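Local coordinates for uncharacterized protein Q9I3C8_PSEAE (Pseudomonas aeruginosa, PDB 3F1T) that is of unknown function but belongs to the hotdog-fold thioesterase superfamily and probably hydrolyses acyl-CoA thioesters, at residues B[72-77]-B[112-117]. Sequence-based numbering, arbitrary orientation.
Sequences VCVLPD and NVIFTR
The terminal methyl of I114 meets both V74 and L75, and the contact is wholly apolar: no hydrogen bond joins 72-77 to 112-117. I114 CD1 lies 3.7 Å from V74 CG2 and equally 3.7 Å from L75 CD2, tip to tip. The leucine closes on that methyl with its whole isopropyl fork, since L75 CG is 3.8 Å and L75 CD1 3.9 Å from I114 CD1. An extended end explains the reach of the isoleucine: with CD1 anti to CA (chi2 -180°), the methyl is stretched away from its own CA and toward the loop. The backbones stay well apart, the nearest CA atoms, V74 and I114, being 8.8 Å from each other, and only 108 Å² is buried, both sides summed. V74 offers one branch, CG2, while its side chain also touches C106 and V109 on the neighbouring strand 100-109. Polar bonds act outside the contact: the carbonyl oxygens of L75 and P76 both accept from the guanidinium of R9, which joins the loop to helix 4-15. The contact thus lays the loop leaving the central hotdog helix 56-70, on its way to strand 83-90, against the start of strand 113-121, which in the antiparallel sheet is flanked by strands 100-109 and 130-137.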
loop_
_atom_site.group_PDB
_atom_site.type_symbol
_atom_site.label_atom_id
_atom_site.label_comp_id
_atom_site.label_asym_id
_atom_site.label_seq_id
_atom_site.Cartn_x
_atom_site.Cartn_y
_atom_site.Cartn_z
ATOM N N VAL B 72 -16.373 3.558 14.731
ATOM C CA VAL B 72 -17.492 3.778 15.643
ATOM C C VAL B 72 -18.780 3.406 14.931
ATOM O O VAL B 72 -19.771 3.030 15.565
ATOM C CB VAL B 72 -17.590 5.234 16.183
ATOM C CG1 VAL B 72 -16.311 5.653 16.908
ATOM C CG2 VAL B 72 -17.954 6.230 15.067
ATOM N N CYS B 73 -18.732 3.413 13.606
ATOM C CA CYS B 73 -19.934 3.215 12.820
ATOM C C CYS B 73 -20.364 1.773 12.874
ATOM O O CYS B 73 -21.463 1.450 12.446
ATOM C CB CYS B 73 -19.718 3.625 11.369
ATOM S SG CYS B 73 -19.321 5.374 11.176
ATOM N N VAL B 74 -19.446 0.883 13.247
ATOM C CA VAL B 74 -19.755 -0.541 13.238
ATOM C C VAL B 74 -19.647 -1.226 14.588
ATOM O O VAL B 74 -20.002 -2.389 14.714
ATOM C CB VAL B 74 -18.916 -1.323 12.213
ATOM C CG1 VAL B 74 -19.274 -0.894 10.800
ATOM C CG2 VAL B 74 -17.419 -1.161 12.494
ATOM N N LEU B 75 -19.012 -0.572 15.546
ATOM C CA LEU B 75 -18.816 -1.183 16.846
ATOM C C LEU B 75 -19.951 -0.815 17.774
ATOM O O LEU B 75 -20.419 0.324 17.767
ATOM C CB LEU B 75 -17.477 -0.765 17.440
ATOM C CG LEU B 75 -16.280 -1.256 16.630
ATOM C CD1 LEU B 75 -14.980 -0.863 17.296
ATOM C CD2 LEU B 75 -16.363 -2.775 16.460
ATOM N N PRO B 76 -20.469 -1.813 18.508
ATOM C CA PRO B 76 -21.514 -1.571 19.494
ATOM C C PRO B 76 -21.018 -0.751 20.684
ATOM O O PRO B 76 -21.707 0.163 21.137
ATOM C CB PRO B 76 -21.936 -2.985 19.927
ATOM C CG PRO B 76 -20.790 -3.879 19.544
ATOM C CD PRO B 76 -20.192 -3.248 18.318
ATOM N N ASP B 77 -19.783 -0.983 21.104
ATOM C CA ASP B 77 -19.235 -0.246 22.232
ATOM C C ASP B 77 -18.145 0.719 21.807
ATOM O O ASP B 77 -17.477 0.505 20.806
ATOM C CB ASP B 77 -18.703 -1.214 23.280
ATOM C CG ASP B 77 -19.712 -2.266 23.641
ATOM O OD1 ASP B 77 -20.802 -1.888 24.134
ATOM O OD2 ASP B 77 -19.490 -3.444 23.277
ATOM N N ASN B 112 -11.605 -9.466 14.974
ATOM C CA ASN B 112 -10.544 -8.624 15.546
ATOM C C ASN B 112 -9.977 -7.530 14.639
ATOM O O ASN B 112 -9.121 -6.753 15.058
ATOM C CB ASN B 112 -9.420 -9.479 16.131
ATOM C CG ASN B 112 -9.855 -10.236 17.377
ATOM O OD1 ASN B 112 -10.093 -9.633 18.426
ATOM N ND2 ASN B 112 -10.100 -11.532 17.233
ATOM N N VAL B 113 -10.498 -7.415 13.423
ATOM C CA VAL B 113 -9.977 -6.438 12.477
ATOM C C VAL B 113 -11.127 -5.731 11.773
ATOM O O VAL B 113 -12.153 -6.346 11.468
ATOM C CB VAL B 113 -9.076 -7.107 11.419
ATOM C CG1 VAL B 113 -8.376 -6.048 10.577
ATOM C CG2 VAL B 113 -8.071 -8.040 12.069
ATOM N N ILE B 114 -11.002 -4.416 11.622
ATOM C CA ILE B 114 -11.932 -3.630 10.801
ATOM C C ILE B 114 -11.192 -2.973 9.660
ATOM O O ILE B 114 -10.054 -2.547 9.826
ATOM C CB ILE B 114 -12.618 -2.527 11.617
ATOM C CG1 ILE B 114 -13.329 -3.154 12.822
ATOM C CG2 ILE B 114 -13.590 -1.742 10.739
ATOM C CD1 ILE B 114 -14.050 -2.167 13.695
ATOM N N PHE B 115 -11.751 -3.130 8.466
ATOM C CA PHE B 115 -11.175 -2.601 7.236
ATOM C C PHE B 115 -12.038 -1.447 6.739
ATOM O O PHE B 115 -13.265 -1.543 6.692
ATOM C CB PHE B 115 -11.146 -3.685 6.152
ATOM C CG PHE B 115 -10.241 -4.853 6.474
ATOM C CD1 PHE B 115 -10.689 -5.903 7.266
ATOM C CD2 PHE B 115 -8.939 -4.895 5.989
ATOM C CE1 PHE B 115 -9.869 -6.980 7.548
ATOM C CE2 PHE B 115 -8.114 -5.980 6.262
ATOM C CZ PHE B 115 -8.591 -7.024 7.042
ATOM N N THR B 116 -11.388 -0.373 6.316
ATOM C CA THR B 116 -12.112 0.839 6.050
ATOM C C THR B 116 -11.501 1.579 4.861
ATOM O O THR B 116 -10.321 1.442 4.580
ATOM C CB THR B 116 -12.191 1.735 7.300
ATOM O OG1 THR B 116 -13.173 2.760 7.087
ATOM C CG2 THR B 116 -10.869 2.366 7.600
ATOM N N ARG B 117 -12.359 2.199 4.067
ATOM C CA ARG B 117 -11.924 2.922 2.901
ATOM C C ARG B 117 -12.519 4.323 2.962
ATOM O O ARG B 117 -13.682 4.494 3.332
ATOM C CB ARG B 117 -12.411 2.190 1.654
ATOM C CG ARG B 117 -11.870 2.752 0.363
ATOM C CD ARG B 117 -12.122 1.803 -0.820
ATOM N NE ARG B 117 -11.517 2.340 -2.035
ATOM C CZ ARG B 117 -12.184 3.035 -2.957
ATOM N NH1 ARG B 117 -13.519 3.065 -2.937
ATOM N NH2 ARG B 117 -11.522 3.586 -3.977
#